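Local coordinates for uncharacterized protein MJ0327 (PDB 2QTD), which is of unknown function but belongs to the dinitrogenase iron-molybdenum cofactor family and may bind such a cofactor or a related metal cluster, at residues K6-F20 and I52-I65. Numbering follows the deposited sequence.
Sequences KVAISMDVDKISNSF and IVKENVNAIICKNI. With PG4 (tetraethylene glycol), chain D.
Ile65 CD1 lies over one face of the Phe20 ring, 4.1 Å above its plane and displaced toward the rim, while Ile60 CD1 and Ile52 CD1 reach the CE1-CZ end obliquely. With CG anti to the backbone N (chi1 -176°), the Phe20 ring is carried in beneath strand 59-62, and Phe73 of helix 67-74 meets it edge-to-face. Asn64 is held to the 18-20 loop twice: its side-chain ND2 gives an in-plane bond of 2.9 Å to Asn18 O, and its backbone O accepts Phe20 N. Water 1 joins Ser10 OG, Ser17 O and Lys63 N, bridging the loop and the strand ends.

Between strands 6-11 and 59-62, whose axes diverge by only 23°, Ala8 N donates to Ala59 O at 2.9 Å and Ala8 O accepts Ile61 N at 2.8 Å, the alternation of a parallel pair. Val7 CG1 packs on Ile61 CG1 at 3.8 Å, on the face covered by helix 87-95. Just before strand 59-62, Asn58 OD1 accepts Lys6 N nearly straight (172°). Lys6, bent at chi3, passes Val57 CG1 and brings NZ to Glu55 O in the carbonyl plane at 2.8 Å and, in a salt bridge, meets Glu55 OE1 at 3.1 Å from above the carboxylate plane; Glu55 OE2 pairs with Lys40. A methionine at Lys6 would probably leave Glu55 O and OE1 without this shared cationic donor, weakening the tie between strand 5-11 and the segment leading into strand 59-62. Helix 46-54 entering parallel strand 59-62 beside central strand 5-11, in sheet order 3-2-1-4-5, is the arrangement of the ribonuclease H-like motif fold.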
ATOM      1  N   LYS A   6       1.986   5.745   7.769  1.00 23.59           N
ATOM      2  CA  LYS A   6       2.324   5.898   6.368  1.00 20.81           C
ATOM      3  C   LYS A   6       1.929   4.569   5.671  1.00 16.07           C
ATOM      4  O   LYS A   6       2.293   3.502   6.145  1.00 18.40           O
ATOM      5  CB  LYS A   6       3.832   6.155   6.219  1.00 18.40           C
ATOM      6  CG  LYS A   6       4.303   6.409   4.817  1.00 26.49           C
ATOM      7  CD  LYS A   6       5.826   6.499   4.687  1.00 25.62           C
ATOM      8  CE  LYS A   6       6.439   7.600   5.512  1.00 31.31           C
ATOM      9  NZ  LYS A   6       7.847   7.926   5.080  1.00 26.17           N
ATOM     10  N   VAL A   7       1.160   4.682   4.589  1.00 15.73           N
ATOM     11  CA  VAL A   7       0.623   3.504   3.890  1.00 17.37           C
ATOM     12  C   VAL A   7       1.015   3.589   2.429  1.00 17.00           C
ATOM     13  O   VAL A   7       0.848   4.635   1.781  1.00 16.41           O
ATOM     14  CB  VAL A   7      -0.905   3.401   4.009  1.00 17.55           C
ATOM     15  CG1 VAL A   7      -1.406   2.094   3.344  1.00 18.36           C
ATOM     16  CG2 VAL A   7      -1.375   3.530   5.515  1.00 16.84           C
ATOM     17  N   ALA A   8       1.578   2.514   1.924  1.00 16.86           N
ATOM     18  CA  ALA A   8       1.837   2.396   0.446  1.00 17.93           C
ATOM     19  C   ALA A   8       0.731   1.601  -0.290  1.00 21.57           C
ATOM     20  O   ALA A   8       0.374   0.495   0.101  1.00 21.13           O
ATOM     21  CB  ALA A   8       3.227   1.804   0.200  1.00 20.31           C
ATOM     22  N   ILE A   9       0.215   2.182  -1.357  1.00 20.88           N
ATOM     23  CA  ILE A   9      -0.863   1.570  -2.180  1.00 20.13           C
ATOM     24  C   ILE A   9      -0.374   1.326  -3.580  1.00 19.61           C
ATOM     25  O   ILE A   9       0.110   2.258  -4.258  1.00 20.49           O
ATOM     26  CB  ILE A   9      -2.130   2.453  -2.210  1.00 22.88           C
ATOM     27  CG1 ILE A   9      -2.452   2.903  -0.774  1.00 23.84           C
ATOM     28  CG2 ILE A   9      -3.284   1.685  -2.955  1.00 22.41           C
ATOM     29  CD1 ILE A   9      -3.645   3.735  -0.572  1.00 25.89           C
ATOM     30  N   SER A  10      -0.572   0.098  -4.072  1.00 17.48           N
ATOM     31  CA  SER A  10      -0.118  -0.259  -5.421  1.00 17.02           C
ATOM     32  C   SER A  10      -1.137   0.273  -6.438  1.00 18.64           C
ATOM     33  O   SER A  10      -2.274  -0.165  -6.466  1.00 19.78           O
ATOM     34  CB  SER A  10       0.001  -1.765  -5.472  1.00 19.44           C
ATOM     35  OG  SER A  10      -1.247  -2.383  -5.227  1.00 20.59           O
HETATM   36  N   MSE A  11      -0.701   1.225  -7.264  1.00 18.88           N
HETATM   37  CA  MSE A  11      -1.597   1.972  -8.162  1.00 20.34           C
HETATM   38  C   MSE A  11      -1.314   1.809  -9.660  1.00 21.92           C
HETATM   39  O   MSE A  11      -0.171   1.816 -10.125  1.00 19.52           O
HETATM   40  CB  MSE A  11      -1.564   3.477  -7.835  1.00 21.98           C
HETATM   41  CG  MSE A  11      -2.123   3.838  -6.458  1.00 20.97           C
HETATM   42 SE   MSE A  11      -4.032   3.455  -6.358  0.75 21.34          SE
HETATM   43  CE  MSE A  11      -4.779   4.528  -7.873  1.00 18.21           C
ATOM     44  N   ASP A  12      -2.394   1.670 -10.432  1.00 18.16           N
ATOM     45  CA  ASP A  12      -2.372   1.972 -11.885  1.00 20.10           C
ATOM     46  C   ASP A  12      -2.894   3.404 -12.065  1.00 20.85           C
ATOM     47  O   ASP A  12      -3.347   4.029 -11.113  1.00 20.17           O
ATOM     48  CB  ASP A  12      -3.240   0.992 -12.667  1.00 21.63           C
ATOM     49  CG  ASP A  12      -2.605  -0.385 -12.814  1.00 26.86           C
ATOM     50  OD1 ASP A  12      -1.392  -0.577 -12.567  1.00 22.88           O
ATOM     51  OD2 ASP A  12      -3.335  -1.280 -13.225  1.00 25.99           O
ATOM     52  N   VAL A  13      -2.839   3.935 -13.277  1.00 19.78           N
ATOM     53  CA  VAL A  13      -3.239   5.340 -13.452  1.00 24.60           C
ATOM     54  C   VAL A  13      -4.705   5.570 -13.096  1.00 24.52           C
ATOM     55  O   VAL A  13      -5.018   6.612 -12.546  1.00 26.55           O
ATOM     56  CB  VAL A  13      -2.903   5.938 -14.868  1.00 23.96           C
ATOM     57  CG1 VAL A  13      -1.419   5.860 -15.123  1.00 26.61           C
ATOM     58  CG2 VAL A  13      -3.712   5.277 -16.005  1.00 23.98           C
ATOM     59  N   ASP A  14      -5.554   4.564 -13.330  1.00 25.35           N
ATOM     60  CA  ASP A  14      -7.021   4.665 -13.182  1.00 25.47           C
ATOM     61  C   ASP A  14      -7.641   3.937 -11.977  1.00 26.22           C
ATOM     62  O   ASP A  14      -8.821   4.126 -11.696  1.00 27.04           O
ATOM     63  CB  ASP A  14      -7.723   4.240 -14.501  1.00 24.48           C
ATOM     64  CG  ASP A  14      -7.217   2.887 -15.078  1.00 30.07           C
ATOM     65  OD1 ASP A  14      -6.185   2.352 -14.607  1.00 30.98           O
ATOM     66  OD2 ASP A  14      -7.830   2.384 -16.051  1.00 35.95           O
ATOM     67  N   LYS A  15      -6.848   3.163 -11.230  1.00 24.20           N
ATOM     68  CA  LYS A  15      -7.377   2.232 -10.226  1.00 24.13           C
ATOM     69  C   LYS A  15      -6.237   1.583  -9.460  1.00 22.30           C
ATOM     70  O   LYS A  15      -5.082   1.658  -9.902  1.00 18.42           O
ATOM     71  CB  LYS A  15      -8.234   1.158 -10.914  1.00 20.22           C
ATOM     72  CG  LYS A  15      -7.514   0.420 -12.026  1.00 24.95           C
ATOM     73  CD  LYS A  15      -8.297  -0.812 -12.490  1.00 26.53           C
ATOM     74  CE  LYS A  15      -7.438  -1.696 -13.424  1.00 34.77           C
ATOM     75  NZ  LYS A  15      -7.913  -3.116 -13.419  1.00 40.49           N
ATOM     76  N   ILE A  16      -6.569   0.941  -8.330  1.00 22.11           N
ATOM     77  CA  ILE A  16      -5.658   0.060  -7.627  1.00 21.06           C
ATOM     78  C   ILE A  16      -5.298  -1.048  -8.614  1.00 21.73           C
ATOM     79  O   ILE A  16      -6.185  -1.568  -9.325  1.00 15.59           O
ATOM     80  CB  ILE A  16      -6.292  -0.499  -6.312  1.00 21.55           C
ATOM     81  CG1 ILE A  16      -6.601   0.646  -5.317  1.00 24.89           C
ATOM     82  CG2 ILE A  16      -5.321  -1.506  -5.641  1.00 17.11           C
ATOM     83  CD1 ILE A  16      -7.338   0.207  -4.028  1.00 24.93           C
ATOM     84  N   SER A  17      -4.012  -1.384  -8.692  1.00 19.14           N
ATOM     85  CA  SER A  17      -3.516  -2.333  -9.670  1.00 22.46           C
ATOM     86  C   SER A  17      -3.859  -3.768  -9.267  1.00 21.10           C
ATOM     87  O   SER A  17      -4.195  -4.047  -8.115  1.00 20.52           O
ATOM     88  CB  SER A  17      -1.997  -2.246  -9.802  1.00 19.21           C
ATOM     89  OG  SER A  17      -1.422  -2.561  -8.536  1.00 19.14           O
ATOM     90  N   ASN A  18      -3.658  -4.666 -10.224  1.00 20.10           N
ATOM     91  CA  ASN A  18      -3.901  -6.097  -9.983  0.70 20.63           C
ATOM     92  C   ASN A  18      -2.926  -6.715  -8.992  1.00 20.50           C
ATOM     93  O   ASN A  18      -3.303  -7.656  -8.281  1.00 21.59           O
ATOM     94  CB  ASN A  18      -3.841  -6.891 -11.284  0.70 21.65           C
ATOM     95  CG  ASN A  18      -5.008  -6.596 -12.240  0.70 23.76           C
ATOM     96  OD1 ASN A  18      -5.981  -5.928 -11.903  0.70 34.45           O
ATOM     97  ND2 ASN A  18      -4.899  -7.120 -13.454  0.70 25.56           N
ATOM     98  N   SER A  19      -1.694  -6.205  -8.948  1.00 20.46           N
ATOM     99  CA  SER A  19      -0.685  -6.672  -7.992  1.00 21.25           C
ATOM    100  C   SER A  19       0.293  -5.600  -7.572  1.00 21.24           C
ATOM    101  O   SER A  19       0.418  -4.516  -8.196  1.00 19.98           O
ATOM    102  CB  SER A  19       0.053  -7.889  -8.583  1.00 21.98           C
ATOM    103  OG  SER A  19       1.043  -7.522  -9.494  1.00 20.39           O
ATOM    104  N   PHE A  20       0.975  -5.906  -6.473  1.00 19.90           N
ATOM    105  CA  PHE A  20       2.071  -5.113  -5.974  1.00 24.14           C
ATOM    106  C   PHE A  20       3.142  -5.031  -7.041  1.00 18.70           C
ATOM    107  O   PHE A  20       3.782  -3.974  -7.192  1.00 20.09           O
ATOM    108  CB  PHE A  20       2.604  -5.756  -4.672  1.00 21.96           C
ATOM    109  CG  PHE A  20       3.673  -4.987  -3.987  1.00 23.46           C
ATOM    110  CD1 PHE A  20       3.338  -3.948  -3.138  1.00 20.41           C
ATOM    111  CD2 PHE A  20       5.010  -5.305  -4.160  1.00 27.73           C
ATOM    112  CE1 PHE A  20       4.320  -3.250  -2.440  1.00 29.11           C
ATOM    113  CE2 PHE A  20       5.985  -4.598  -3.497  1.00 24.59           C
ATOM    114  CZ  PHE A  20       5.647  -3.559  -2.656  1.00 24.66           C
ATOM    115  N   ILE A  52      10.820   2.469  -2.135  1.00 28.35           N
ATOM    116  CA  ILE A  52       9.681   2.067  -1.335  0.50 29.17           C
ATOM    117  C   ILE A  52      10.176   1.463  -0.002  1.00 28.00           C
ATOM    118  O   ILE A  52       9.592   1.691   1.062  1.00 28.94           O
ATOM    119  CB  ILE A  52       8.747   1.128  -2.177  0.50 29.84           C
ATOM    120  CG1 ILE A  52       7.348   1.042  -1.585  0.50 31.65           C
ATOM    121  CG2 ILE A  52       9.381  -0.277  -2.383  0.50 31.58           C
ATOM    122  CD1 ILE A  52       6.498   0.025  -2.304  0.50 30.34           C
ATOM    123  N   VAL A  53      11.290   0.742  -0.035  1.00 27.40           N
ATOM    124  CA  VAL A  53      11.863   0.215   1.192  1.00 25.40           C
ATOM    125  C   VAL A  53      12.354   1.353   2.109  1.00 25.51           C
ATOM    126  O   VAL A  53      12.150   1.299   3.321  1.00 25.90           O
ATOM    127  CB  VAL A  53      13.028  -0.817   0.900  1.00 24.01           C
ATOM    128  CG1 VAL A  53      13.699  -1.281   2.192  1.00 26.00           C
ATOM    129  CG2 VAL A  53      12.487  -1.987   0.137  1.00 27.94           C
ATOM    130  N   LYS A  54      12.991   2.372   1.525  1.00 26.00           N
ATOM    131  CA  LYS A  54      13.520   3.518   2.280  1.00 26.32           C
ATOM    132  C   LYS A  54      12.438   4.391   2.975  1.00 23.65           C
ATOM    133  O   LYS A  54      12.716   5.082   3.965  1.00 22.25           O
ATOM    134  CB  LYS A  54      14.382   4.408   1.368  1.00 25.31           C
ATOM    135  CG  LYS A  54      15.682   3.762   0.861  1.00 34.74           C
ATOM    136  CD  LYS A  54      16.515   4.793   0.091  1.00 33.10           C
ATOM    137  N   GLU A  55      11.216   4.371   2.446  1.00 23.32           N
ATOM    138  CA  GLU A  55      10.077   5.114   3.028  1.00 22.59           C
ATOM    139  C   GLU A  55       9.672   4.658   4.418  1.00 21.15           C
ATOM    140  O   GLU A  55       9.100   5.432   5.181  1.00 23.07           O
ATOM    141  CB  GLU A  55       8.838   4.976   2.091  1.00 23.12           C
ATOM    142  CG  GLU A  55       8.885   5.788   0.822  1.00 33.83           C
ATOM    143  CD  GLU A  55       8.861   7.299   1.096  1.00 30.42           C
ATOM    144  OE1 GLU A  55       8.114   7.784   2.012  1.00 33.00           O
ATOM    145  OE2 GLU A  55       9.617   7.983   0.401  1.00 25.01           O
ATOM    146  N   ASN A  56       9.974   3.400   4.735  1.00 21.32           N
ATOM    147  CA  ASN A  56       9.700   2.840   6.071  1.00 23.52           C
ATOM    148  C   ASN A  56       8.193   2.955   6.406  1.00 21.66           C
ATOM    149  O   ASN A  56       7.794   3.500   7.457  1.00 20.25           O
ATOM    150  CB  ASN A  56      10.573   3.516   7.121  1.00 23.66           C
ATOM    151  CG  ASN A  56      10.660   2.737   8.422  1.00 22.35           C
ATOM    152  OD1 ASN A  56      10.410   1.522   8.455  1.00 26.77           O
ATOM    153  ND2 ASN A  56      11.057   3.423   9.507  1.00 29.56           N
ATOM    154  N   VAL A  57       7.377   2.467   5.481  1.00 23.74           N
ATOM    155  CA  VAL A  57       5.917   2.562   5.597  1.00 19.71           C
ATOM    156  C   VAL A  57       5.452   1.645   6.741  1.00 20.07           C
ATOM    157  O   VAL A  57       6.173   0.721   7.170  1.00 19.04           O
ATOM    158  CB  VAL A  57       5.153   2.288   4.249  1.00 21.74           C
ATOM    159  CG1 VAL A  57       5.657   3.235   3.132  1.00 21.11           C
ATOM    160  CG2 VAL A  57       5.220   0.794   3.827  1.00 21.55           C
ATOM    161  N   ASN A  58       4.292   1.939   7.277  1.00 20.06           N
ATOM    162  CA  ASN A  58       3.676   1.093   8.300  1.00 22.10           C
ATOM    163  C   ASN A  58       2.875  -0.070   7.681  1.00 18.77           C
ATOM    164  O   ASN A  58       2.687  -1.109   8.325  1.00 22.81           O
ATOM    165  CB  ASN A  58       2.773   1.913   9.233  1.00 22.74           C
ATOM    166  CG  ASN A  58       3.503   3.052   9.932  1.00 22.24           C
ATOM    167  OD1 ASN A  58       3.510   4.192   9.464  1.00 24.19           O
ATOM    168  ND2 ASN A  58       4.148   2.734  11.057  1.00 31.67           N
ATOM    169  N   ALA A  59       2.370   0.092   6.473  1.00 18.82           N
ATOM    170  CA  ALA A  59       1.391  -0.826   5.911  1.00 20.52           C
ATOM    171  C   ALA A  59       1.423  -0.712   4.413  1.00 17.65           C
ATOM    172  O   ALA A  59       1.829   0.359   3.883  1.00 18.87           O
ATOM    173  CB  ALA A  59       0.002  -0.476   6.439  1.00 17.51           C
ATOM    174  N   ILE A  60       1.021  -1.798   3.724  1.00 18.09           N
ATOM    175  CA  ILE A  60       0.797  -1.830   2.283  1.00 18.84           C
ATOM    176  C   ILE A  60      -0.663  -2.206   2.030  1.00 21.35           C
ATOM    177  O   ILE A  60      -1.179  -3.065   2.748  1.00 22.43           O
ATOM    178  CB  ILE A  60       1.762  -2.847   1.588  1.00 18.89           C
ATOM    179  CG1 ILE A  60       3.191  -2.338   1.564  1.00 20.28           C
ATOM    180  CG2 ILE A  60       1.320  -3.163   0.139  1.00 20.56           C
ATOM    181  CD1 ILE A  60       4.300  -3.430   1.298  1.00 20.43           C
ATOM    182  N   ILE A  61      -1.293  -1.609   1.012  1.00 21.36           N
ATOM    183  CA  ILE A  61      -2.616  -2.009   0.474  1.00 17.93           C
ATOM    184  C   ILE A  61      -2.361  -2.440  -0.947  1.00 18.16           C
ATOM    185  O   ILE A  61      -1.805  -1.691  -1.731  1.00 19.23           O
ATOM    186  CB  ILE A  61      -3.671  -0.943   0.582  1.00 19.59           C
ATOM    187  CG1 ILE A  61      -3.891  -0.528   2.024  1.00 19.34           C
ATOM    188  CG2 ILE A  61      -4.989  -1.388  -0.044  1.00 20.36           C
ATOM    189  CD1 ILE A  61      -4.836   0.702   2.133  1.00 21.11           C
ATOM    190  N   CYS A  62      -2.733  -3.688  -1.237  1.00 19.12           N
ATOM    191  CA  CYS A  62      -2.654  -4.257  -2.576  1.00 19.70           C
ATOM    192  C   CYS A  62      -3.699  -5.370  -2.744  1.00 19.61           C
ATOM    193  O   CYS A  62      -4.336  -5.774  -1.808  1.00 18.88           O
ATOM    194  CB  CYS A  62      -1.248  -4.795  -2.846  1.00 19.97           C
ATOM    195  SG  CYS A  62      -0.767  -6.215  -1.774  1.00 21.76           S
ATOM    196  N   LYS A  63      -3.879  -5.798  -3.981  1.00 22.08           N
ATOM    197  CA  LYS A  63      -4.802  -6.870  -4.301  1.00 24.13           C
ATOM    198  C   LYS A  63      -4.115  -8.202  -4.284  1.00 25.90           C
ATOM    199  O   LYS A  63      -4.738  -9.191  -3.919  1.00 33.39           O
ATOM    200  CB  LYS A  63      -5.453  -6.640  -5.649  1.00 22.05           C
ATOM    201  CG  LYS A  63      -6.405  -5.477  -5.716  1.00 25.75           C
ATOM    202  CD  LYS A  63      -7.131  -5.495  -7.038  1.00 24.51           C
ATOM    203  CE  LYS A  63      -8.051  -4.316  -7.280  1.00 28.94           C
ATOM    204  NZ  LYS A  63      -8.803  -4.505  -8.559  1.00 30.77           N
ATOM    205  N   ASN A  64      -2.888  -8.250  -4.779  1.00 23.22           N
ATOM    206  CA  ASN A  64      -2.063  -9.475  -4.842  1.00 24.68           C
ATOM    207  C   ASN A  64      -0.641  -9.078  -4.623  1.00 23.84           C
ATOM    208  O   ASN A  64      -0.288  -7.939  -4.897  1.00 23.80           O
ATOM    209  CB  ASN A  64      -2.102 -10.129  -6.205  1.00 27.55           C
ATOM    210  CG  ASN A  64      -3.388 -10.838  -6.488  1.00 29.30           C
ATOM    211  OD1 ASN A  64      -3.690 -11.868  -5.877  1.00 31.89           O
ATOM    212  ND2 ASN A  64      -4.150 -10.313  -7.441  1.00 39.53           N
ATOM    213  N   ILE A  65       0.178 -10.018  -4.161  1.00 24.62           N
ATOM    214  CA  ILE A  65       1.600  -9.761  -3.848  1.00 23.43           C
ATOM    215  C   ILE A  65       2.293 -11.120  -4.036  1.00 23.70           C
ATOM    216  O   ILE A  65       1.668 -12.169  -3.844  1.00 22.53           O
ATOM    217  CB  ILE A  65       1.809  -9.135  -2.436  1.00 25.18           C
ATOM    218  CG1 ILE A  65       3.274  -8.681  -2.185  1.00 18.62           C
ATOM    219  CG2 ILE A  65       1.252 -10.066  -1.309  1.00 21.12           C
ATOM    220  CD1 ILE A  65       3.358  -7.782  -0.996  1.00 25.36           C
TER
HETATM  221  C4  PG4 D 107       8.055  10.042   8.337  1.00 58.68           C
HETATM  222  O3  PG4 D 107       8.040  10.557   7.003  1.00 58.55           O
HETATM  223  C5  PG4 D 107       9.333  11.000   6.581  1.00 57.12           C
HETATM  224  C6  PG4 D 107       9.358  11.141   5.058  1.00 57.47           C
HETATM  225  O4  PG4 D 107      10.628  10.767   4.512  1.00 56.14           O
HETATM  226  C7  PG4 D 107      10.846   9.370   4.318  1.00 59.04           C
HETATM  227  C8  PG4 D 107      12.063   9.221   3.429  1.00 59.91           C
HETATM  228  O5  PG4 D 107      11.710   9.784   2.164  1.00 63.74           O
HETATM  229  O   HOH W   1      -2.393  -4.701  -6.212  1.00 20.13           O
HETATM  230  O   HOH W   2      -7.062  -3.647 -10.631  1.00 36.96           O